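Local atomic coordinates of glutathione transferase gst1-6 (PDB entry 1V2A), a protein that probably catalyses the conjugation of glutathione to electrophilic halide-bearing compounds, as a homodimeric Delta-class glutathione transferase of a malaria-mosquito species. Residues Met1-Ser6 against Ile24-Lys29; Gln94-Asp99 against Asp154-Gly159; Gly101-Arg106 against Gly159-Leu164. One frame throughout, in Å; residues are numbered along the deposited sequence.

Contact 1. Residues Met1-Ser6 against Ile24-Lys29; sequences MDYYYS and ITLNLK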
ATOM      1  N   MET B   1      -6.765  19.351 -14.851  1.00 33.08           N
ATOM      2  CA  MET B   1      -6.874  18.609 -13.570  1.00 32.98           C
ATOM      3  C   MET B   1      -6.114  19.340 -12.473  1.00 32.01           C
ATOM      4  O   MET B   1      -5.046  19.893 -12.719  1.00 31.94           O
ATOM      5  CB  MET B   1      -6.320  17.188 -13.749  1.00 34.53           C
ATOM      6  CG  MET B   1      -4.908  17.132 -14.304  1.00 36.11           C
ATOM      7  SD  MET B   1      -4.419  15.465 -14.830  1.00 37.32           S
ATOM      8  CE  MET B   1      -5.051  15.469 -16.498  1.00 36.73           C
ATOM      9  N   ASP B   2      -6.673  19.364 -11.268  1.00 31.82           N
ATOM     10  CA  ASP B   2      -6.010  20.026 -10.151  1.00 33.48           C
ATOM     11  C   ASP B   2      -5.168  19.011  -9.388  1.00 33.93           C
ATOM     12  O   ASP B   2      -5.523  17.831  -9.295  1.00 31.46           O
ATOM     13  CB  ASP B   2      -7.026  20.666  -9.196  1.00 37.01           C
ATOM     14  CG  ASP B   2      -7.935  21.656  -9.889  1.00 40.69           C
ATOM     15  OD1 ASP B   2      -7.491  22.288 -10.877  1.00 40.83           O
ATOM     16  OD2 ASP B   2      -9.093  21.816  -9.438  1.00 43.10           O
ATOM     17  N   TYR B   3      -4.052  19.480  -8.842  1.00 32.63           N
ATOM     18  CA  TYR B   3      -3.150  18.613  -8.105  1.00 32.38           C
ATOM     19  C   TYR B   3      -2.691  19.268  -6.808  1.00 32.76           C
ATOM     20  O   TYR B   3      -1.702  20.004  -6.788  1.00 31.34           O
ATOM     21  CB  TYR B   3      -1.937  18.270  -8.978  1.00 30.04           C
ATOM     22  CG  TYR B   3      -1.025  17.225  -8.380  1.00 30.38           C
ATOM     23  CD1 TYR B   3      -1.473  15.920  -8.165  1.00 29.10           C
ATOM     24  CD2 TYR B   3       0.291  17.535  -8.033  1.00 30.58           C
ATOM     25  CE1 TYR B   3      -0.629  14.946  -7.621  1.00 29.49           C
ATOM     26  CE2 TYR B   3       1.143  16.571  -7.488  1.00 29.15           C
ATOM     27  CZ  TYR B   3       0.676  15.279  -7.288  1.00 29.89           C
ATOM     28  OH  TYR B   3       1.519  14.322  -6.772  1.00 28.01           O
ATOM     29  N   TYR B   4      -3.418  19.014  -5.726  1.00 33.54           N
ATOM     30  CA  TYR B   4      -3.043  19.570  -4.430  1.00 32.42           C
ATOM     31  C   TYR B   4      -1.780  18.834  -4.026  1.00 32.87           C
ATOM     32  O   TYR B   4      -1.739  17.602  -4.045  1.00 33.24           O
ATOM     33  CB  TYR B   4      -4.165  19.353  -3.424  1.00 32.18           C
ATOM     34  CG  TYR B   4      -5.443  20.000  -3.892  1.00 32.10           C
ATOM     35  CD1 TYR B   4      -6.274  19.360  -4.812  1.00 32.20           C
ATOM     36  CD2 TYR B   4      -5.766  21.298  -3.501  1.00 31.49           C
ATOM     37  CE1 TYR B   4      -7.391  19.999  -5.338  1.00 33.41           C
ATOM     38  CE2 TYR B   4      -6.877  21.948  -4.020  1.00 34.42           C
ATOM     39  CZ  TYR B   4      -7.684  21.298  -4.938  1.00 33.65           C
ATOM     40  OH  TYR B   4      -8.767  21.954  -5.461  1.00 32.06           O
ATOM     41  N   TYR B   5      -0.745  19.587  -3.671  1.00 32.02           N
ATOM     42  CA  TYR B   5       0.525  18.968  -3.340  1.00 31.85           C
ATOM     43  C   TYR B   5       1.535  19.942  -2.730  1.00 32.73           C
ATOM     44  O   TYR B   5       1.230  21.099  -2.424  1.00 32.50           O
ATOM     45  CB  TYR B   5       1.148  18.431  -4.625  1.00 31.69           C
ATOM     46  CG  TYR B   5       1.784  19.545  -5.407  1.00 30.46           C
ATOM     47  CD1 TYR B   5       3.142  19.528  -5.692  1.00 31.80           C
ATOM     48  CD2 TYR B   5       1.054  20.688  -5.741  1.00 30.76           C
ATOM     49  CE1 TYR B   5       3.766  20.626  -6.276  1.00 33.76           C
ATOM     50  CE2 TYR B   5       1.666  21.792  -6.325  1.00 31.74           C
ATOM     51  CZ  TYR B   5       3.025  21.756  -6.583  1.00 31.64           C
ATOM     52  OH  TYR B   5       3.662  22.866  -7.093  1.00 32.59           O
ATOM     53  N   SER B   6       2.756  19.434  -2.599  1.00 30.46           N
ATOM     54  CA  SER B   6       3.903  20.173  -2.099  1.00 29.08           C
ATOM     55  C   SER B   6       5.131  19.340  -2.433  1.00 28.84           C
ATOM     56  O   SER B   6       5.234  18.197  -2.005  1.00 28.51           O
ATOM     57  CB  SER B   6       3.822  20.366  -0.593  1.00 26.77           C
ATOM     58  OG  SER B   6       4.993  21.023  -0.139  1.00 26.84           O
ATOM     59  N   ILE B  24       1.362  15.339 -19.472  1.00 32.26           N
ATOM     60  CA  ILE B  24       0.078  15.710 -18.891  1.00 35.46           C
ATOM     61  C   ILE B  24       0.182  17.060 -18.188  1.00 36.61           C
ATOM     62  O   ILE B  24       1.113  17.302 -17.414  1.00 33.30           O
ATOM     63  CB  ILE B  24      -0.422  14.671 -17.837  1.00 36.86           C
ATOM     64  CG1 ILE B  24      -0.429  13.260 -18.424  1.00 38.26           C
ATOM     65  CG2 ILE B  24      -1.840  15.010 -17.403  1.00 36.16           C
ATOM     66  CD1 ILE B  24      -0.850  12.198 -17.424  1.00 37.31           C
ATOM     67  N   THR B  25      -0.780  17.939 -18.453  1.00 36.60           N
ATOM     68  CA  THR B  25      -0.773  19.241 -17.811  1.00 36.72           C
ATOM     69  C   THR B  25      -1.457  19.148 -16.457  1.00 35.67           C
ATOM     70  O   THR B  25      -2.626  18.771 -16.355  1.00 35.45           O
ATOM     71  CB  THR B  25      -1.503  20.316 -18.647  1.00 36.07           C
ATOM     72  OG1 THR B  25      -0.791  20.540 -19.869  1.00 34.42           O
ATOM     73  CG2 THR B  25      -1.576  21.634 -17.868  1.00 35.92           C
ATOM     74  N   LEU B  26      -0.710  19.490 -15.417  1.00 33.61           N
ATOM     75  CA  LEU B  26      -1.238  19.470 -14.070  1.00 32.09           C
ATOM     76  C   LEU B  26      -1.390  20.899 -13.561  1.00 33.77           C
ATOM     77  O   LEU B  26      -0.426  21.670 -13.564  1.00 29.58           O
ATOM     78  CB  LEU B  26      -0.296  18.707 -13.138  1.00 32.15           C
ATOM     79  CG  LEU B  26      -0.178  17.186 -13.246  1.00 31.42           C
ATOM     80  CD1 LEU B  26       0.797  16.692 -12.200  1.00 29.62           C
ATOM     81  CD2 LEU B  26      -1.537  16.540 -13.039  1.00 30.44           C
ATOM     82  N   ASN B  27      -2.604  21.255 -13.148  1.00 35.52           N
ATOM     83  CA  ASN B  27      -2.860  22.578 -12.593  1.00 37.45           C
ATOM     84  C   ASN B  27      -2.470  22.462 -11.123  1.00 36.73           C
ATOM     85  O   ASN B  27      -3.291  22.113 -10.277  1.00 33.69           O
ATOM     86  CB  ASN B  27      -4.341  22.951 -12.732  1.00 40.66           C
ATOM     87  CG  ASN B  27      -4.750  24.115 -11.828  1.00 42.92           C
ATOM     88  OD1 ASN B  27      -4.008  25.086 -11.659  1.00 43.33           O
ATOM     89  ND2 ASN B  27      -5.944  24.023 -11.254  1.00 43.86           N
ATOM     90  N   LEU B  28      -1.200  22.740 -10.842  1.00 35.38           N
ATOM     91  CA  LEU B  28      -0.656  22.643  -9.492  1.00 37.00           C
ATOM     92  C   LEU B  28      -1.316  23.560  -8.478  1.00 36.46           C
ATOM     93  O   LEU B  28      -1.662  24.701  -8.780  1.00 38.91           O
ATOM     94  CB  LEU B  28       0.852  22.920  -9.521  1.00 37.21           C
ATOM     95  CG  LEU B  28       1.796  21.792  -9.960  1.00 38.73           C
ATOM     96  CD1 LEU B  28       1.237  21.048 -11.150  1.00 39.41           C
ATOM     97  CD2 LEU B  28       3.157  22.387 -10.287  1.00 37.92           C
ATOM     98  N   LYS B  29      -1.473  23.056  -7.263  1.00 36.00           N
ATOM     99  CA  LYS B  29      -2.077  23.831  -6.193  1.00 37.79           C
ATOM    100  C   LYS B  29      -1.327  23.601  -4.887  1.00 36.62           C
ATOM    101  O   LYS B  29      -1.703  22.745  -4.087  1.00 39.44           O
ATOM    102  CB  LYS B  29      -3.548  23.444  -6.042  1.00 38.96           C
ATOM    103  CG  LYS B  29      -4.385  23.794  -7.265  1.00 42.82           C
ATOM    104  CD  LYS B  29      -5.860  23.624  -6.992  1.00 47.55           C
ATOM    105  CE  LYS B  29      -6.698  24.201  -8.125  1.00 50.45           C
ATOM    106  NZ  LYS B  29      -8.166  24.027  -7.870  1.00 53.09           N
TER

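Contact 2. Residues Gln94-Asp99 against Asp154-Gly159; sequences QRLFFD and DICLLG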
ATOM      1  N   GLN B  94       3.590  -5.603  -6.623  1.00 24.86           N
ATOM      2  CA  GLN B  94       4.247  -6.016  -5.391  1.00 24.32           C
ATOM      3  C   GLN B  94       5.267  -4.977  -4.935  1.00 25.52           C
ATOM      4  O   GLN B  94       5.313  -4.634  -3.752  1.00 24.45           O
ATOM      5  CB  GLN B  94       4.922  -7.373  -5.569  1.00 24.35           C
ATOM      6  CG  GLN B  94       5.698  -7.833  -4.342  1.00 23.77           C
ATOM      7  CD  GLN B  94       7.128  -7.330  -4.334  1.00 25.41           C
ATOM      8  OE1 GLN B  94       7.557  -6.643  -3.402  1.00 27.33           O
ATOM      9  NE2 GLN B  94       7.877  -7.670  -5.381  1.00 23.70           N
ATOM     10  N   ARG B  95       6.073  -4.470  -5.868  1.00 22.56           N
ATOM     11  CA  ARG B  95       7.077  -3.470  -5.525  1.00 25.53           C
ATOM     12  C   ARG B  95       6.412  -2.184  -5.019  1.00 26.31           C
ATOM     13  O   ARG B  95       6.992  -1.457  -4.205  1.00 24.54           O
ATOM     14  CB  ARG B  95       7.958  -3.124  -6.731  1.00 26.29           C
ATOM     15  CG  ARG B  95       8.576  -4.297  -7.491  1.00 27.96           C
ATOM     16  CD  ARG B  95       9.541  -5.141  -6.678  1.00 29.74           C
ATOM     17  NE  ARG B  95      10.580  -5.710  -7.533  1.00 31.75           N
ATOM     18  CZ  ARG B  95      11.171  -6.886  -7.334  1.00 34.59           C
ATOM     19  NH1 ARG B  95      10.825  -7.647  -6.302  1.00 35.28           N
ATOM     20  NH2 ARG B  95      12.122  -7.296  -8.160  1.00 34.17           N
ATOM     21  N   LEU B  96       5.206  -1.893  -5.513  1.00 24.06           N
ATOM     22  CA  LEU B  96       4.498  -0.699  -5.076  1.00 24.01           C
ATOM     23  C   LEU B  96       4.026  -0.875  -3.630  1.00 23.77           C
ATOM     24  O   LEU B  96       4.070   0.064  -2.843  1.00 23.79           O
ATOM     25  CB  LEU B  96       3.289  -0.404  -5.981  1.00 23.02           C
ATOM     26  CG  LEU B  96       3.518   0.097  -7.414  1.00 23.38           C
ATOM     27  CD1 LEU B  96       2.182   0.174  -8.148  1.00 21.26           C
ATOM     28  CD2 LEU B  96       4.184   1.463  -7.402  1.00 21.97           C
ATOM     29  N   PHE B  97       3.565  -2.072  -3.282  1.00 21.84           N
ATOM     30  CA  PHE B  97       3.114  -2.322  -1.921  1.00 24.23           C
ATOM     31  C   PHE B  97       4.303  -2.457  -0.992  1.00 23.50           C
ATOM     32  O   PHE B  97       4.189  -2.295   0.224  1.00 22.53           O
ATOM     33  CB  PHE B  97       2.200  -3.552  -1.862  1.00 22.44           C
ATOM     34  CG  PHE B  97       0.804  -3.271  -2.358  1.00 21.50           C
ATOM     35  CD1 PHE B  97       0.461  -3.496  -3.685  1.00 24.30           C
ATOM     36  CD2 PHE B  97      -0.145  -2.712  -1.509  1.00 22.56           C
ATOM     37  CE1 PHE B  97      -0.812  -3.167  -4.169  1.00 23.66           C
ATOM     38  CE2 PHE B  97      -1.417  -2.375  -1.977  1.00 23.45           C
ATOM     39  CZ  PHE B  97      -1.753  -2.604  -3.312  1.00 23.19           C
ATOM     40  N   PHE B  98       5.452  -2.728  -1.593  1.00 24.84           N
ATOM     41  CA  PHE B  98       6.710  -2.827  -0.869  1.00 26.95           C
ATOM     42  C   PHE B  98       7.082  -1.398  -0.461  1.00 26.78           C
ATOM     43  O   PHE B  98       7.566  -1.147   0.643  1.00 28.09           O
ATOM     44  CB  PHE B  98       7.792  -3.390  -1.796  1.00 25.56           C
ATOM     45  CG  PHE B  98       9.189  -3.147  -1.311  1.00 27.25           C
ATOM     46  CD1 PHE B  98       9.705  -3.873  -0.243  1.00 27.77           C
ATOM     47  CD2 PHE B  98       9.984  -2.174  -1.906  1.00 25.05           C
ATOM     48  CE1 PHE B  98      10.994  -3.631   0.222  1.00 27.42           C
ATOM     49  CE2 PHE B  98      11.264  -1.928  -1.452  1.00 25.80           C
ATOM     50  CZ  PHE B  98      11.774  -2.654  -0.388  1.00 24.37           C
ATOM     51  N   ASP B  99       6.825  -0.465  -1.369  1.00 25.99           N
ATOM     52  CA  ASP B  99       7.132   0.939  -1.154  1.00 21.97           C
ATOM     53  C   ASP B  99       6.328   1.557  -0.031  1.00 23.26           C
ATOM     54  O   ASP B  99       6.884   2.048   0.954  1.00 24.16           O
ATOM     55  CB  ASP B  99       6.876   1.724  -2.442  1.00 23.32           C
ATOM     56  CG  ASP B  99       7.408   3.136  -2.376  1.00 22.04           C
ATOM     57  OD1 ASP B  99       8.602   3.302  -2.069  1.00 24.40           O
ATOM     58  OD2 ASP B  99       6.638   4.080  -2.635  1.00 24.32           O
ATOM     59  N   ASP B 154       9.526   2.318 -10.434  1.00 24.95           N
ATOM     60  CA  ASP B 154      10.761   3.073 -10.371  1.00 24.58           C
ATOM     61  C   ASP B 154      10.513   4.502  -9.922  1.00 26.02           C
ATOM     62  O   ASP B 154      11.236   5.021  -9.075  1.00 27.41           O
ATOM     63  CB  ASP B 154      11.426   3.063 -11.741  1.00 25.32           C
ATOM     64  CG  ASP B 154      11.858   1.680 -12.159  1.00 24.77           C
ATOM     65  OD1 ASP B 154      12.856   1.186 -11.599  1.00 25.58           O
ATOM     66  OD2 ASP B 154      11.199   1.084 -13.039  1.00 25.02           O
ATOM     67  N   ILE B 155       9.491   5.137 -10.490  1.00 25.37           N
ATOM     68  CA  ILE B 155       9.167   6.511 -10.134  1.00 25.41           C
ATOM     69  C   ILE B 155       8.818   6.691  -8.655  1.00 26.31           C
ATOM     70  O   ILE B 155       9.295   7.638  -8.022  1.00 28.55           O
ATOM     71  CB  ILE B 155       8.006   7.050 -10.989  1.00 24.96           C
ATOM     72  CG1 ILE B 155       8.449   7.151 -12.456  1.00 25.24           C
ATOM     73  CG2 ILE B 155       7.554   8.402 -10.455  1.00 21.36           C
ATOM     74  CD1 ILE B 155       7.397   7.709 -13.389  1.00 25.86           C
ATOM     75  N   CYS B 156       7.989   5.800  -8.112  1.00 25.57           N
ATOM     76  CA  CYS B 156       7.592   5.878  -6.697  1.00 27.26           C
ATOM     77  C   CYS B 156       8.754   5.575  -5.748  1.00 23.90           C
ATOM     78  O   CYS B 156       8.921   6.244  -4.727  1.00 26.00           O
ATOM     79  CB  CYS B 156       6.449   4.900  -6.383  1.00 24.80           C
ATOM     80  SG  CYS B 156       4.896   5.187  -7.274  1.00 27.08           S
ATOM     81  N   LEU B 157       9.543   4.558  -6.077  1.00 21.48           N
ATOM     82  CA  LEU B 157      10.678   4.179  -5.238  1.00 22.86           C
ATOM     83  C   LEU B 157      11.794   5.224  -5.290  1.00 25.64           C
ATOM     84  O   LEU B 157      12.607   5.334  -4.362  1.00 25.25           O
ATOM     85  CB  LEU B 157      11.211   2.809  -5.671  1.00 18.90           C
ATOM     86  CG  LEU B 157      10.294   1.633  -5.307  1.00 18.39           C
ATOM     87  CD1 LEU B 157      10.762   0.358  -5.979  1.00 12.74           C
ATOM     88  CD2 LEU B 157      10.271   1.485  -3.788  1.00 12.57           C
ATOM     89  N   LEU B 158      11.836   5.981  -6.383  1.00 23.65           N
ATOM     90  CA  LEU B 158      12.833   7.024  -6.538  1.00 24.33           C
ATOM     91  C   LEU B 158      12.473   8.149  -5.571  1.00 24.95           C
ATOM     92  O   LEU B 158      13.345   8.795  -5.005  1.00 23.27           O
ATOM     93  CB  LEU B 158      12.840   7.548  -7.976  1.00 24.54           C
ATOM     94  CG  LEU B 158      13.541   8.894  -8.176  1.00 25.56           C
ATOM     95  CD1 LEU B 158      15.013   8.774  -7.767  1.00 26.59           C
ATOM     96  CD2 LEU B 158      13.405   9.322  -9.634  1.00 24.67           C
ATOM     97  N   GLY B 159      11.180   8.379  -5.375  1.00 24.93           N
ATOM     98  CA  GLY B 159      10.774   9.425  -4.454  1.00 26.46           C
ATOM     99  C   GLY B 159      11.151   9.005  -3.047  1.00 25.14           C
ATOM    100  O   GLY B 159      11.722   9.769  -2.275  1.00 27.15           O
TER
HETATM  101  O   HOH W   1       6.797   6.871  -3.245  1.00 20.30           O

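Contact 3. Residues Gly101-Arg106 against Gly159-Leu164; sequences GTLYKR and GTVTAL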
ATOM      1  N   GLY B 101       4.233   0.100   2.164  1.00 22.61           N
ATOM      2  CA  GLY B 101       4.238  -0.645   3.408  1.00 21.34           C
ATOM      3  C   GLY B 101       5.551  -1.177   3.959  1.00 24.33           C
ATOM      4  O   GLY B 101       5.578  -1.716   5.062  1.00 22.58           O
ATOM      5  N   THR B 102       6.644  -1.045   3.221  1.00 25.11           N
ATOM      6  CA  THR B 102       7.904  -1.558   3.735  1.00 24.72           C
ATOM      7  C   THR B 102       8.998  -0.512   3.804  1.00 24.59           C
ATOM      8  O   THR B 102       9.388  -0.096   4.892  1.00 23.81           O
ATOM      9  CB  THR B 102       8.421  -2.738   2.891  1.00 25.11           C
ATOM     10  OG1 THR B 102       7.460  -3.801   2.925  1.00 25.50           O
ATOM     11  CG2 THR B 102       9.759  -3.245   3.432  1.00 22.85           C
ATOM     12  N   LEU B 103       9.472  -0.076   2.640  1.00 25.71           N
ATOM     13  CA  LEU B 103      10.556   0.899   2.565  1.00 23.01           C
ATOM     14  C   LEU B 103      10.224   2.303   3.027  1.00 23.00           C
ATOM     15  O   LEU B 103      10.884   2.829   3.915  1.00 23.25           O
ATOM     16  CB  LEU B 103      11.117   0.950   1.140  1.00 23.69           C
ATOM     17  CG  LEU B 103      12.363   1.814   0.886  1.00 24.47           C
ATOM     18  CD1 LEU B 103      13.386   1.640   1.997  1.00 23.85           C
ATOM     19  CD2 LEU B 103      12.971   1.418  -0.444  1.00 25.13           C
ATOM     20  N   TYR B 104       9.211   2.923   2.434  1.00 23.50           N
ATOM     21  CA  TYR B 104       8.871   4.281   2.822  1.00 21.01           C
ATOM     22  C   TYR B 104       8.306   4.360   4.238  1.00 21.62           C
ATOM     23  O   TYR B 104       8.478   5.371   4.935  1.00 21.59           O
ATOM     24  CB  TYR B 104       7.883   4.900   1.825  1.00 21.16           C
ATOM     25  CG  TYR B 104       7.752   6.396   2.012  1.00 20.98           C
ATOM     26  CD1 TYR B 104       8.866   7.232   1.876  1.00 20.84           C
ATOM     27  CD2 TYR B 104       6.542   6.967   2.409  1.00 21.08           C
ATOM     28  CE1 TYR B 104       8.786   8.600   2.142  1.00 20.88           C
ATOM     29  CE2 TYR B 104       6.446   8.342   2.676  1.00 23.39           C
ATOM     30  CZ  TYR B 104       7.573   9.147   2.541  1.00 21.01           C
ATOM     31  OH  TYR B 104       7.490  10.486   2.812  1.00 24.94           O
ATOM     32  N   LYS B 105       7.638   3.293   4.664  1.00 24.05           N
ATOM     33  CA  LYS B 105       7.051   3.241   5.999  1.00 26.25           C
ATOM     34  C   LYS B 105       8.135   3.315   7.059  1.00 26.16           C
ATOM     35  O   LYS B 105       7.994   4.005   8.071  1.00 26.26           O
ATOM     36  CB  LYS B 105       6.260   1.941   6.180  1.00 27.30           C
ATOM     37  CG  LYS B 105       5.926   1.560   7.632  1.00 31.13           C
ATOM     38  CD  LYS B 105       4.805   2.409   8.258  1.00 35.54           C
ATOM     39  CE  LYS B 105       5.244   3.846   8.525  1.00 39.19           C
ATOM     40  NZ  LYS B 105       4.198   4.699   9.161  1.00 40.06           N
ATOM     41  N   ARG B 106       9.216   2.588   6.821  1.00 25.69           N
ATOM     42  CA  ARG B 106      10.325   2.552   7.754  1.00 27.30           C
ATOM     43  C   ARG B 106      11.197   3.801   7.664  1.00 28.10           C
ATOM     44  O   ARG B 106      11.908   4.124   8.610  1.00 27.73           O
ATOM     45  CB  ARG B 106      11.146   1.278   7.521  1.00 28.31           C
ATOM     46  CG  ARG B 106      10.353   0.011   7.855  1.00 29.06           C
ATOM     47  CD  ARG B 106      11.098  -1.248   7.471  1.00 31.71           C
ATOM     48  NE  ARG B 106      10.246  -2.430   7.584  1.00 34.27           N
ATOM     49  CZ  ARG B 106      10.647  -3.673   7.314  1.00 36.57           C
ATOM     50  NH1 ARG B 106      11.895  -3.900   6.918  1.00 34.68           N
ATOM     51  NH2 ARG B 106       9.802  -4.691   7.433  1.00 33.39           N
ATOM     52  N   GLY B 159      11.180   8.379  -5.375  1.00 24.93           N
ATOM     53  CA  GLY B 159      10.774   9.425  -4.454  1.00 26.46           C
ATOM     54  C   GLY B 159      11.151   9.005  -3.047  1.00 25.14           C
ATOM     55  O   GLY B 159      11.722   9.769  -2.275  1.00 27.15           O
ATOM     56  N   THR B 160      10.844   7.756  -2.732  1.00 24.51           N
ATOM     57  CA  THR B 160      11.116   7.185  -1.428  1.00 23.12           C
ATOM     58  C   THR B 160      12.584   7.159  -1.045  1.00 23.75           C
ATOM     59  O   THR B 160      12.936   7.488   0.081  1.00 23.38           O
ATOM     60  CB  THR B 160      10.574   5.758  -1.365  1.00 21.91           C
ATOM     61  OG1 THR B 160       9.152   5.800  -1.549  1.00 22.59           O
ATOM     62  CG2 THR B 160      10.909   5.107  -0.029  1.00 18.20           C
ATOM     63  N   VAL B 161      13.445   6.767  -1.977  1.00 25.73           N
ATOM     64  CA  VAL B 161      14.866   6.684  -1.673  1.00 26.06           C
ATOM     65  C   VAL B 161      15.567   8.027  -1.501  1.00 24.90           C
ATOM     66  O   VAL B 161      16.404   8.161  -0.621  1.00 22.09           O
ATOM     67  CB  VAL B 161      15.613   5.848  -2.732  1.00 25.61           C
ATOM     68  CG1 VAL B 161      17.090   5.751  -2.381  1.00 24.92           C
ATOM     69  CG2 VAL B 161      15.002   4.459  -2.802  1.00 26.68           C
ATOM     70  N   THR B 162      15.238   9.020  -2.324  1.00 24.63           N
ATOM     71  CA  THR B 162      15.894  10.315  -2.190  1.00 27.58           C
ATOM     72  C   THR B 162      15.430  11.017  -0.914  1.00 28.39           C
ATOM     73  O   THR B 162      16.021  12.016  -0.494  1.00 27.88           O
ATOM     74  CB  THR B 162      15.621  11.258  -3.400  1.00 31.24           C
ATOM     75  OG1 THR B 162      14.425  12.010  -3.175  1.00 33.55           O
ATOM     76  CG2 THR B 162      15.484  10.464  -4.683  1.00 28.39           C
ATOM     77  N   ALA B 163      14.365  10.497  -0.307  1.00 25.69           N
ATOM     78  CA  ALA B 163      13.835  11.066   0.923  1.00 23.69           C
ATOM     79  C   ALA B 163      14.787  10.735   2.063  1.00 25.21           C
ATOM     80  O   ALA B 163      14.718  11.336   3.132  1.00 22.39           O
ATOM     81  CB  ALA B 163      12.445  10.506   1.218  1.00 25.79           C
ATOM     82  N   LEU B 164      15.665   9.766   1.823  1.00 27.03           N
ATOM     83  CA  LEU B 164      16.662   9.356   2.810  1.00 30.43           C
ATOM     84  C   LEU B 164      17.640  10.495   3.062  1.00 30.76           C
ATOM     85  O   LEU B 164      18.413  10.464   4.017  1.00 31.38           O
ATOM     86  CB  LEU B 164      17.436   8.123   2.317  1.00 28.93           C
ATOM     87  CG  LEU B 164      16.744   6.763   2.484  1.00 32.84           C
ATOM     88  CD1 LEU B 164      17.589   5.675   1.845  1.00 29.54           C
ATOM     89  CD2 LEU B 164      16.527   6.466   3.975  1.00 28.77           C
TER

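Contact 1. Residues Met1-Ser6 against Ile24-Lys29
The ammonium of Lys29 is gripped on the sheet face shared with Asp2 and Tyr4: NZ forms a salt bridge to Asp2 OD2 at 2.9 Å and donates to Tyr4 OH at 3.2 Å. Beneath it, strands 2-5 and 27-29 run parallel, their short axes 28° apart, as the first and last members of the beta-alpha-beta unit that opens the thioredoxin-like domain; helix 13-22 makes the crossover. The pairing starts with Asn27 N to Met1 O at 2.8 Å and returns through Tyr3 N to Asn27 O at 3.1 Å. Lys29 N then donates to Tyr3 O. A weak bond, Tyr5 N to Lys29 O, prolongs the series.

Lys29 reaches the acid because its chain is extended beyond CG and lies alongside the Tyr4 side chain. Asp2 OD1 is modelled implausibly close to Asn27 ND2, so that pairing is doubtful. On the other face, Leu26 CD1 sits over the Tyr3 ring, offset toward its rim, while Tyr3 OH turns to Cys12 O; Leu26 also packs on Ile16 and Ala19 of the crossover helix. Leu28 crosses Tyr5 obliquely, with CB 3.5 Å from Tyr5 CE2. Where the pairing begins, Met1 CG lies between backbone N and carbonyl carbon (chi1 54°), carrying SD to 3.6 Å from Leu26 CD2; a bend at chi3 turns CE toward Ile24.

Contact 2. Residues Gln94-Asp99 against Asp154-Gly159
Segments 94-99 of helix 86-115 and 154-159 of helix 152-162 run nearly parallel, their short axes 9.7 Å apart and inclined by 17°, with the backbones nearest where Asp99 faces Leu157. Their side chains show how an acid can be built into an all-helical core, here that of the C-terminal domain. Asp99 and Leu157 lie alongside, their side chains running head to tail; with CG swung anti to its backbone N (chi1 -169°), the carboxylate extends toward the partner helix, while Asp99 CB lies 3.7 Å from Leu157 CD2. The same methyl meets the Phe98 ring at its edge, 4.1 Å from CD2 of that ring. Deeper toward helix 64-75, Leu96 CD2 rests 3.8 Å from Cys156 SG, and both residues also pack on Tyr65.

The polar link is indirect. Asp99 OD2 and Cys156 O, 3.8 Å apart, are joined by a water that donates to both, at 2.9 Å from OD2 and 2.7 Å from the carbonyl oxygen. Asp99 OD2 also bonds Tyr65 OH, and Tyr65 belongs to the glutathione pocket. The buried acid therefore probably serves as a second-shell anchor for a pocket residue, and the water, donating to both, lets the two oxygens lie close together.

Contact 3. Residues Gly101-Arg106 against Gly159-Leu164
Thr160 faces Tyr104 and Leu103, and its two branches do different work. The methyl CG2, anti to the backbone N, enters between the two side chains: it lies 3.7 Å from Leu103 CG and, at the edge of the tyrosine ring and near its plane, 3.5 Å from Tyr104 CD1. The hydroxyl OG1 stands beside the backbone N (chi1 -62°), which places it within hydrogen-bonding distance of both Cys156 O, one turn back along its own helix, and Asp99 OD1 on the facing helix 86-115. The same OG1 also lies 3.7 Å from Tyr104 CB.

Val161 comes next and makes a looser touch, CG2 standing 4.4 Å from Leu103 CD2; these two side chains also share Leu135 of helix 122-141, so three helices of the C-terminal domain meet here. At Ala163, where the chain has passed into a 3-10 segment, CB lies 4.2 Å from Tyr104 CE1. This methyl and that of Thr160 thus both meet the edge of one ring.

The Tyr104 side chain also touches Pro10 and the pocket residue Pro11 and lies about 5 Å from the bound glutathione sulfonic acid, so this packing adjoins the active-site cleft. Across the two segments the contact is made by carbon surfaces without a hydrogen bond: methyl groups at the ring edge probably limit the rotation of the tyrosine ring, and the Thr160 hydroxyl finds its polar partners outside the two segments.

Along the chain, contact 1 closes within the N-terminal thioredoxin-like domain before contacts 2 and 3 open in the helical C-terminal domain. Its centre lies about 21 Å from that of contact 2 and 23 Å from that of contact 3, and it touches neither. Contacts 2 and 3, with centres 8 Å apart, are successive levels of one pairing between helices 86-115 and 152-162; their segments alternate in sequence and share Gly159. Asp99 O probably accepts a hydrogen bond from Tyr104 N at 2.9 Å, joining the two levels through a wide pi-type turn. Bound glutathione sulfonic acid lies between the two domains, close to side chains of all three contacts.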